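Local coordinates for protein agmatinase (Deinococcus radiodurans, PDB 1WOI) that probably hydrolyses agmatine to putrescine and urea, and binds two manganese ions per subunit, at residues L142-D147 against D229-D234; L146-T151 against A192-R197; Y225-V230 against G269-E274. All coordinates share one frame; numbering follows the deposited sequence.

Contact 1: L142-D147 against D229-D234; sequences LDAHLD and DVDGFD. With MN (manganese (II) ion), chain H; MN (manganese (II) ion), chain G.
Asp143 and Asp229 cross obliquely where both bridge two manganese ions. Asp143 CB lies 4.0 Å from Asp229 CB, and a chi1 of -156° sets CG anti to the backbone N, turning the carboxylate to span the ions. OD1 binds the chain H manganese, 3.0 Å from Asp231 OD1 on the same ion, and accepts from His145 N, closing an Asx turn. OD2 binds the chain G manganese at 2.1 Å and also accepts from Gln141 NE2. Asp229, its carboxylate turned 60° from that of Asp143, bridges both ions through OD2 alone, while its OD1 takes Asp231 N in a second Asx turn. Asp231 chelates the chain H ion; Ala144 N donates to its OD1 at 3.1 Å, helping to fix it. His145 ND1 joins this ion at 2.3 Å, with Asp231 OD2 at the ring edge and that carboxylate turned 84° from the ring. At the strand end Asp229 N donates a hydrogen bond to Leu142 O, and a CB on Gly232 would collide with Asp143 N. With Asp147 and His121 (after strand 114-118) on the chain G ion, the loops following adjacent strands 137-142 and 223-229 form the binuclear manganese site of the arginase family.

Contact 2: L146-T151 against A192-R197; sequences LDFTDT and AAARAR. With MN (manganese (II) ion), chain G.
Phe148 drives its ring against the C-terminal end of helix 188-196 and the residue that follows it, meeting Ala193 CB and Arg197 CD at its edge. CE2 stands 3.9 Å from Ala193 CB, which lies in the ring plane, and CZ comes to 3.5 Å from Arg197 CD. Ala194 is touched by CD2, 3.9 Å from its CB, and by CE2, near its N. Arg197 contributes its aliphatic part: the guanidinium is turned 66° from the ring, so no flat stack forms, and the chain bends about its CG-CD bond (chi3 62°), turning NE aside. Leu146 adds a second apolar arm, its CD2 4.1 Å from Ala194 CB, so that this small methyl is shared by both loop side chains. The segments exchange no hydrogen bond; two alanines and the aliphatic part of Arg197 pack against Phe148 and Leu146. In both loop residues CG stands opposite the backbone N, which carries ring and isobutyl group toward the helix, while Asp147 between them turns to the metal. Farther out, His199 meets the Phe148 ring edge-to-face, and Phe163 and Cys167 of helix 162-169 pack on it too. Leu146 is also lined by Val191 of helix 188-196 and by Thr178 and Leu181 of strand 173-181. Asp147 has a left-handed helical backbone conformation, and its OD2 binds the chain G manganese at 2.1 Å. The arrangement is a metal-ligand loop of the arginase alpha/beta fold, anchored by hydrophobic residues on both sides of the ligand to a peripheral helix.

Contact 3: Y225-V230 against G269-E274; sequences YFSVDV and GLDLVE. With MN (manganese (II) ion), chain G; MN (manganese (II) ion), chain H.
Tyr225 and Ser227 both donate to the carboxylate of Asp271 on the neighbouring strand. Tyr225 OH reaches OD2 at 2.6 Å, from the anti side and somewhat out of the carboxylate plane, with the oxygen at the edge of the phenol ring; ring and carboxylate stand 73° apart. Ser227 OG gives to the syn lone pair of OD1 at 3.0 Å. The chi1 of 69° in Asp271 places CG between the backbone N and the carbonyl carbon, bringing both oxygens over the adjoining strand. Ser124 OG also bonds to OD2, and Ser227 OG has His121 NE2 as a further partner. A phenylalanine in place of Tyr225 removes the hydroxyl, and would probably leave OD2 to Ser124 alone of these two donors and the carboxylate freer to turn. Around this group the parallel strands, their segment axes 7° apart, are joined by backbone hydrogen bonds: Phe226 N to Gly269 O, Asp271 N to Phe226 O, Val228 N to Asp271 O and Val273 N to Val228 O, with Val230 N to Val273 O closing the ladder at 3.1 Å. On the other face Phe226 CB lies 3.8 Å from Leu270 CG, and Leu272 CD2 meets Val228 CG1; its CD1 reaches Val230 CG1 just past the strand end. Helices 251-264 and 284-302 cover this side, the former being the crossover of the beta-alpha-beta unit. The chain of bonds from Tyr225 through Asp271 and Ser227 to His121, a manganese ligand, implies a buried second shell that probably orients that imidazole.

Overall arrangement
Contacts 1 and 3 are both core. Contact 3 is the most central, about 1 Å from the centre of the chain, where strands 223-229 and 266-273 pair by backbone bonds. Contact 1 continues from it: Asp229 and Val230 belong to both, and Leu142 N probably bonds to Ser227 O, so the metal loops sit directly on the ends of adjacent strands. Contact 2, its centre about 19 Å from that of the chain, shares Leu146 and Asp147 with contact 1 but ends nearer the surface, at an exposed Arg197. The chain G manganese touches all three. The chemistry shifts from strand ladder and buried carboxylate, through metal coordination, to largely apolar packing.

Contact 1: L142-D147 against D229-D234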
loop_
_atom_site.group_PDB
_atom_site.type_symbol
_atom_site.label_atom_id
_atom_site.label_comp_id
_atom_site.label_asym_id
_atom_site.label_seq_id
_atom_site.Cartn_x
_atom_site.Cartn_y
_atom_site.Cartn_z
ATOM N N LEU A 142 -1.062 24.352 -17.574
ATOM C CA LEU A 142 0.132 23.615 -17.155
ATOM C C LEU A 142 -0.296 22.176 -17.431
ATOM O O LEU A 142 -1.299 21.709 -16.888
ATOM C CB LEU A 142 0.423 23.809 -15.665
ATOM C CG LEU A 142 0.865 25.201 -15.204
ATOM C CD1 LEU A 142 1.399 25.114 -13.781
ATOM C CD2 LEU A 142 1.953 25.724 -16.120
ATOM N N ASP A 143 0.448 21.466 -18.269
ATOM C CA ASP A 143 0.022 20.117 -18.631
ATOM C C ASP A 143 1.125 19.406 -19.395
ATOM O O ASP A 143 1.926 20.044 -20.077
ATOM C CB ASP A 143 -1.209 20.246 -19.546
ATOM C CG ASP A 143 -2.100 19.021 -19.544
ATOM O OD1 ASP A 143 -1.591 17.887 -19.453
ATOM O OD2 ASP A 143 -3.328 19.218 -19.658
ATOM N N ALA A 144 1.165 18.083 -19.285
ATOM C CA ALA A 144 2.139 17.306 -20.028
ATOM C C ALA A 144 1.497 17.039 -21.384
ATOM O O ALA A 144 2.178 16.697 -22.345
ATOM C CB ALA A 144 2.427 15.981 -19.311
ATOM N N HIS A 145 0.178 17.218 -21.452
ATOM C CA HIS A 145 -0.577 16.961 -22.678
ATOM C C HIS A 145 -1.299 18.204 -23.208
ATOM O O HIS A 145 -1.608 19.125 -22.459
ATOM C CB HIS A 145 -1.595 15.839 -22.436
ATOM C CG HIS A 145 -1.049 14.677 -21.657
ATOM N ND1 HIS A 145 -1.251 14.529 -20.301
ATOM C CD2 HIS A 145 -0.322 13.602 -22.049
ATOM C CE1 HIS A 145 -0.673 13.414 -19.891
ATOM N NE2 HIS A 145 -0.103 12.833 -20.931
ATOM N N LEU A 146 -1.568 18.225 -24.510
ATOM C CA LEU A 146 -2.231 19.371 -25.132
ATOM C C LEU A 146 -3.744 19.410 -24.889
ATOM O O LEU A 146 -4.319 20.481 -24.683
ATOM C CB LEU A 146 -1.945 19.372 -26.640
ATOM C CG LEU A 146 -2.400 20.608 -27.421
ATOM C CD1 LEU A 146 -1.606 21.830 -26.955
ATOM C CD2 LEU A 146 -2.191 20.369 -28.910
ATOM N N ASP A 147 -4.375 18.239 -24.912
ATOM C CA ASP A 147 -5.818 18.106 -24.710
ATOM C C ASP A 147 -6.663 18.986 -25.636
ATOM O O ASP A 147 -7.619 19.634 -25.201
ATOM C CB ASP A 147 -6.186 18.390 -23.249
ATOM C CG ASP A 147 -5.499 17.446 -22.277
ATOM O OD1 ASP A 147 -5.210 16.286 -22.648
ATOM O OD2 ASP A 147 -5.261 17.863 -21.132
ATOM N N ASP A 229 -3.027 20.980 -14.658
ATOM C CA ASP A 229 -3.126 19.522 -14.707
ATOM C C ASP A 229 -1.894 19.071 -13.929
ATOM O O ASP A 229 -0.762 19.382 -14.318
ATOM C CB ASP A 229 -3.032 19.031 -16.149
ATOM C CG ASP A 229 -3.164 17.522 -16.264
ATOM O OD1 ASP A 229 -2.748 16.794 -15.339
ATOM O OD2 ASP A 229 -3.668 17.062 -17.301
ATOM N N VAL A 230 -2.095 18.348 -12.834
ATOM C CA VAL A 230 -0.955 17.923 -12.034
ATOM C C VAL A 230 0.090 17.110 -12.791
ATOM O O VAL A 230 1.248 17.063 -12.361
ATOM C CB VAL A 230 -1.391 17.137 -10.761
ATOM C CG1 VAL A 230 -2.386 17.959 -9.957
ATOM C CG2 VAL A 230 -1.989 15.786 -11.138
ATOM N N ASP A 231 -0.277 16.472 -13.906
ATOM C CA ASP A 231 0.738 15.700 -14.614
ATOM C C ASP A 231 1.729 16.590 -15.352
ATOM O O ASP A 231 2.692 16.102 -15.949
ATOM C CB ASP A 231 0.145 14.620 -15.548
ATOM C CG ASP A 231 -0.685 15.180 -16.681
ATOM O OD1 ASP A 231 -0.345 16.250 -17.230
ATOM O OD2 ASP A 231 -1.679 14.507 -17.039
ATOM N N GLY A 232 1.508 17.902 -15.285
ATOM C CA GLY A 232 2.452 18.827 -15.891
ATOM C C GLY A 232 3.713 18.790 -15.038
ATOM O O GLY A 232 4.831 19.027 -15.513
ATOM N N PHE A 233 3.530 18.475 -13.758
ATOM C CA PHE A 233 4.643 18.379 -12.823
ATOM C C PHE A 233 5.349 17.051 -12.972
ATOM O O PHE A 233 4.751 16.060 -13.380
ATOM C CB PHE A 233 4.151 18.532 -11.381
ATOM C CG PHE A 233 3.659 19.907 -11.074
ATOM C CD1 PHE A 233 2.305 20.214 -11.151
ATOM C CD2 PHE A 233 4.567 20.927 -10.798
ATOM C CE1 PHE A 233 1.864 21.524 -10.963
ATOM C CE2 PHE A 233 4.135 22.240 -10.608
ATOM C CZ PHE A 233 2.781 22.537 -10.692
ATOM N N ASP A 234 6.628 17.034 -12.626
ATOM C CA ASP A 234 7.410 15.814 -12.723
ATOM C C ASP A 234 6.799 14.733 -11.825
ATOM O O ASP A 234 6.449 14.997 -10.679
ATOM C CB ASP A 234 8.852 16.094 -12.305
ATOM C CG ASP A 234 9.793 14.979 -12.699
ATOM O OD1 ASP A 234 9.734 13.905 -12.078
ATOM O OD2 ASP A 234 10.584 15.178 -13.643
HETATM MN MN MN H . -2.248 15.868 -18.703
HETATM MN MN MN G . -4.641 17.629 -19.167
HETATM O O HOH W 1 -4.524 15.316 -19.740
#

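Contact 2: L146-T151 against A192-R197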
loop_
_atom_site.group_PDB
_atom_site.type_symbol
_atom_site.label_atom_id
_atom_site.label_comp_id
_atom_site.label_asym_id
_atom_site.label_seq_id
_atom_site.Cartn_x
_atom_site.Cartn_y
_atom_site.Cartn_z
ATOM N N LEU A 146 -1.568 18.225 -24.510
ATOM C CA LEU A 146 -2.231 19.371 -25.132
ATOM C C LEU A 146 -3.744 19.410 -24.889
ATOM O O LEU A 146 -4.319 20.481 -24.683
ATOM C CB LEU A 146 -1.945 19.372 -26.640
ATOM C CG LEU A 146 -2.400 20.608 -27.421
ATOM C CD1 LEU A 146 -1.606 21.830 -26.955
ATOM C CD2 LEU A 146 -2.191 20.369 -28.910
ATOM N N ASP A 147 -4.375 18.239 -24.912
ATOM C CA ASP A 147 -5.818 18.106 -24.710
ATOM C C ASP A 147 -6.663 18.986 -25.636
ATOM O O ASP A 147 -7.619 19.634 -25.201
ATOM C CB ASP A 147 -6.186 18.390 -23.249
ATOM C CG ASP A 147 -5.499 17.446 -22.277
ATOM O OD1 ASP A 147 -5.210 16.286 -22.648
ATOM O OD2 ASP A 147 -5.261 17.863 -21.132
ATOM N N PHE A 148 -6.309 18.992 -26.916
ATOM C CA PHE A 148 -7.030 19.768 -27.918
ATOM C C PHE A 148 -7.500 18.832 -29.040
ATOM O O PHE A 148 -7.649 19.249 -30.193
ATOM C CB PHE A 148 -6.121 20.858 -28.499
ATOM C CG PHE A 148 -6.875 21.987 -29.152
ATOM C CD1 PHE A 148 -7.689 22.816 -28.395
ATOM C CD2 PHE A 148 -6.779 22.212 -30.522
ATOM C CE1 PHE A 148 -8.405 23.860 -28.991
ATOM C CE2 PHE A 148 -7.491 23.251 -31.125
ATOM C CZ PHE A 148 -8.302 24.072 -30.360
ATOM N N THR A 149 -7.736 17.572 -28.684
ATOM C CA THR A 149 -8.180 16.544 -29.629
ATOM C C THR A 149 -9.681 16.628 -29.917
ATOM O O THR A 149 -10.483 16.902 -29.022
ATOM C CB THR A 149 -7.831 15.128 -29.081
ATOM O OG1 THR A 149 -6.407 14.944 -29.120
ATOM C CG2 THR A 149 -8.508 14.029 -29.901
ATOM N N ASP A 150 -10.058 16.406 -31.173
ATOM C CA ASP A 150 -11.467 16.451 -31.559
ATOM C C ASP A 150 -12.158 15.194 -31.029
ATOM O O ASP A 150 -13.012 15.278 -30.146
ATOM C CB ASP A 150 -11.611 16.532 -33.090
ATOM C CG ASP A 150 -13.069 16.619 -33.537
ATOM O OD1 ASP A 150 -13.956 16.655 -32.656
ATOM O OD2 ASP A 150 -13.332 16.656 -34.764
ATOM N N THR A 151 -11.774 14.035 -31.562
ATOM C CA THR A 151 -12.345 12.754 -31.140
ATOM C C THR A 151 -11.251 11.781 -30.718
ATOM O O THR A 151 -10.186 11.728 -31.335
ATOM C CB THR A 151 -13.150 12.073 -32.274
ATOM O OG1 THR A 151 -14.242 12.911 -32.669
ATOM C CG2 THR A 151 -13.697 10.747 -31.802
ATOM N N ALA A 192 -1.531 20.751 -34.745
ATOM C CA ALA A 192 -1.621 21.628 -35.908
ATOM C C ALA A 192 -2.806 22.584 -35.784
ATOM O O ALA A 192 -2.697 23.766 -36.117
ATOM C CB ALA A 192 -1.747 20.795 -37.187
ATOM N N ALA A 193 -3.940 22.071 -35.310
ATOM C CA ALA A 193 -5.129 22.898 -35.142
ATOM C C ALA A 193 -4.854 23.992 -34.116
ATOM O O ALA A 193 -5.157 25.167 -34.344
ATOM C CB ALA A 193 -6.307 22.043 -34.686
ATOM N N ALA A 194 -4.283 23.606 -32.979
ATOM C CA ALA A 194 -3.980 24.580 -31.938
ATOM C C ALA A 194 -3.078 25.678 -32.496
ATOM O O ALA A 194 -3.340 26.863 -32.296
ATOM C CB ALA A 194 -3.300 23.898 -30.757
ATOM N N ARG A 195 -2.019 25.282 -33.197
ATOM C CA ARG A 195 -1.084 26.248 -33.773
ATOM C C ARG A 195 -1.764 27.136 -34.815
ATOM O O ARG A 195 -1.553 28.353 -34.845
ATOM C CB ARG A 195 0.102 25.532 -34.431
ATOM C CG ARG A 195 1.066 24.860 -33.468
ATOM C CD ARG A 195 2.254 24.282 -34.225
ATOM N NE ARG A 195 3.134 23.499 -33.366
ATOM C CZ ARG A 195 3.857 24.007 -32.372
ATOM N NH1 ARG A 195 3.806 25.310 -32.108
ATOM N NH2 ARG A 195 4.633 23.211 -31.645
ATOM N N ALA A 196 -2.570 26.521 -35.676
ATOM C CA ALA A 196 -3.270 27.253 -36.725
ATOM C C ALA A 196 -4.243 28.281 -36.150
ATOM O O ALA A 196 -4.613 29.233 -36.831
ATOM C CB ALA A 196 -4.009 26.274 -37.643
ATOM N N ARG A 197 -4.647 28.084 -34.896
ATOM C CA ARG A 197 -5.562 28.997 -34.208
ATOM C C ARG A 197 -4.805 30.083 -33.441
ATOM O O ARG A 197 -5.421 30.941 -32.806
ATOM C CB ARG A 197 -6.442 28.241 -33.208
ATOM C CG ARG A 197 -7.478 27.330 -33.817
ATOM C CD ARG A 197 -8.286 26.644 -32.722
ATOM N NE ARG A 197 -9.014 27.602 -31.900
ATOM C CZ ARG A 197 -10.332 27.776 -31.933
ATOM N NH1 ARG A 197 -11.089 27.054 -32.748
ATOM N NH2 ARG A 197 -10.897 28.682 -31.151
HETATM MN MN MN G . -4.641 17.629 -19.167
HETATM O O HOH W 1 -4.524 15.316 -19.740
#

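Contact 3: Y225-V230 against G269-E274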
loop_
_atom_site.group_PDB
_atom_site.type_symbol
_atom_site.label_atom_id
_atom_site.label_comp_id
_atom_site.label_asym_id
_atom_site.label_seq_id
_atom_site.Cartn_x
_atom_site.Cartn_y
_atom_site.Cartn_z
ATOM N N TYR A 225 -7.591 32.458 -17.236
ATOM C CA TYR A 225 -8.159 31.345 -16.475
ATOM C C TYR A 225 -7.005 30.352 -16.388
ATOM O O TYR A 225 -6.412 30.016 -17.409
ATOM C CB TYR A 225 -9.311 30.709 -17.253
ATOM C CG TYR A 225 -9.870 29.436 -16.654
ATOM C CD1 TYR A 225 -11.052 29.452 -15.911
ATOM C CD2 TYR A 225 -9.240 28.206 -16.868
ATOM C CE1 TYR A 225 -11.597 28.279 -15.401
ATOM C CE2 TYR A 225 -9.782 27.023 -16.359
ATOM C CZ TYR A 225 -10.959 27.070 -15.630
ATOM O OH TYR A 225 -11.505 25.909 -15.136
ATOM N N PHE A 226 -6.681 29.897 -15.182
ATOM C CA PHE A 226 -5.592 28.942 -14.996
ATOM C C PHE A 226 -6.108 27.516 -14.973
ATOM O O PHE A 226 -7.033 27.201 -14.226
ATOM C CB PHE A 226 -4.881 29.171 -13.659
ATOM C CG PHE A 226 -4.026 30.400 -13.612
ATOM C CD1 PHE A 226 -4.091 31.254 -12.520
ATOM C CD2 PHE A 226 -3.127 30.680 -14.631
ATOM C CE1 PHE A 226 -3.266 32.372 -12.438
ATOM C CE2 PHE A 226 -2.296 31.797 -14.562
ATOM C CZ PHE A 226 -2.366 32.643 -13.466
ATOM N N SER A 227 -5.515 26.655 -15.790
ATOM C CA SER A 227 -5.889 25.251 -15.775
ATOM C C SER A 227 -4.624 24.489 -15.423
ATOM O O SER A 227 -3.692 24.407 -16.225
ATOM C CB SER A 227 -6.404 24.778 -17.129
ATOM O OG SER A 227 -6.766 23.408 -17.039
ATOM N N VAL A 228 -4.586 23.938 -14.219
ATOM C CA VAL A 228 -3.417 23.196 -13.787
ATOM C C VAL A 228 -3.677 21.699 -13.753
ATOM O O VAL A 228 -4.463 21.212 -12.939
ATOM C CB VAL A 228 -2.958 23.646 -12.383
ATOM C CG1 VAL A 228 -1.697 22.870 -11.972
ATOM C CG2 VAL A 228 -2.695 25.151 -12.375
ATOM N N ASP A 229 -3.027 20.980 -14.658
ATOM C CA ASP A 229 -3.126 19.522 -14.707
ATOM C C ASP A 229 -1.894 19.071 -13.929
ATOM O O ASP A 229 -0.762 19.382 -14.318
ATOM C CB ASP A 229 -3.032 19.031 -16.149
ATOM C CG ASP A 229 -3.164 17.522 -16.264
ATOM O OD1 ASP A 229 -2.748 16.794 -15.339
ATOM O OD2 ASP A 229 -3.668 17.062 -17.301
ATOM N N VAL A 230 -2.095 18.348 -12.834
ATOM C CA VAL A 230 -0.955 17.923 -12.034
ATOM C C VAL A 230 0.090 17.110 -12.791
ATOM O O VAL A 230 1.248 17.063 -12.361
ATOM C CB VAL A 230 -1.391 17.137 -10.761
ATOM C CG1 VAL A 230 -2.386 17.959 -9.957
ATOM C CG2 VAL A 230 -1.989 15.786 -11.138
ATOM N N GLY A 269 -10.205 32.771 -12.789
ATOM C CA GLY A 269 -10.510 31.469 -12.221
ATOM C C GLY A 269 -9.356 30.494 -12.361
ATOM O O GLY A 269 -8.394 30.761 -13.072
ATOM N N LEU A 270 -9.456 29.357 -11.684
ATOM C CA LEU A 270 -8.407 28.347 -11.743
ATOM C C LEU A 270 -8.980 26.969 -11.473
ATOM O O LEU A 270 -9.874 26.820 -10.640
ATOM C CB LEU A 270 -7.319 28.650 -10.700
ATOM C CG LEU A 270 -6.230 27.590 -10.462
ATOM C CD1 LEU A 270 -4.963 28.245 -9.926
ATOM C CD2 LEU A 270 -6.744 26.537 -9.484
ATOM N N ASP A 271 -8.501 25.965 -12.201
ATOM C CA ASP A 271 -8.937 24.611 -11.923
ATOM C C ASP A 271 -7.688 23.776 -11.676
ATOM O O ASP A 271 -6.596 24.090 -12.168
ATOM C CB ASP A 271 -9.859 24.021 -13.026
ATOM C CG ASP A 271 -9.159 23.744 -14.348
ATOM O OD1 ASP A 271 -8.002 23.280 -14.361
ATOM O OD2 ASP A 271 -9.810 23.960 -15.396
ATOM N N LEU A 272 -7.845 22.762 -10.839
ATOM C CA LEU A 272 -6.761 21.861 -10.463
ATOM C C LEU A 272 -7.326 20.495 -10.809
ATOM O O LEU A 272 -8.250 20.024 -10.145
ATOM C CB LEU A 272 -6.504 21.980 -8.953
ATOM C CG LEU A 272 -5.209 21.381 -8.386
ATOM C CD1 LEU A 272 -5.227 19.857 -8.422
ATOM C CD2 LEU A 272 -4.053 21.927 -9.195
ATOM N N VAL A 273 -6.779 19.869 -11.850
ATOM C CA VAL A 273 -7.289 18.580 -12.311
ATOM C C VAL A 273 -6.291 17.427 -12.397
ATOM O O VAL A 273 -5.082 17.623 -12.304
ATOM C CB VAL A 273 -7.941 18.736 -13.708
ATOM C CG1 VAL A 273 -9.035 19.785 -13.648
ATOM C CG2 VAL A 273 -6.884 19.127 -14.743
ATOM N N GLU A 274 -6.841 16.225 -12.575
ATOM C CA GLU A 274 -6.095 14.973 -12.722
ATOM C C GLU A 274 -5.320 14.450 -11.505
ATOM O O GLU A 274 -4.505 13.537 -11.632
ATOM C CB GLU A 274 -5.152 15.062 -13.932
ATOM C CG GLU A 274 -5.845 15.175 -15.303
ATOM C CD GLU A 274 -6.563 13.897 -15.754
ATOM O OE1 GLU A 274 -6.238 12.800 -15.253
ATOM O OE2 GLU A 274 -7.444 13.988 -16.638
HETATM MN MN MN G . -4.641 17.629 -19.167
HETATM MN MN MN H . -2.248 15.868 -18.703
HETATM O O HOH W 1 -4.524 15.316 -19.740
#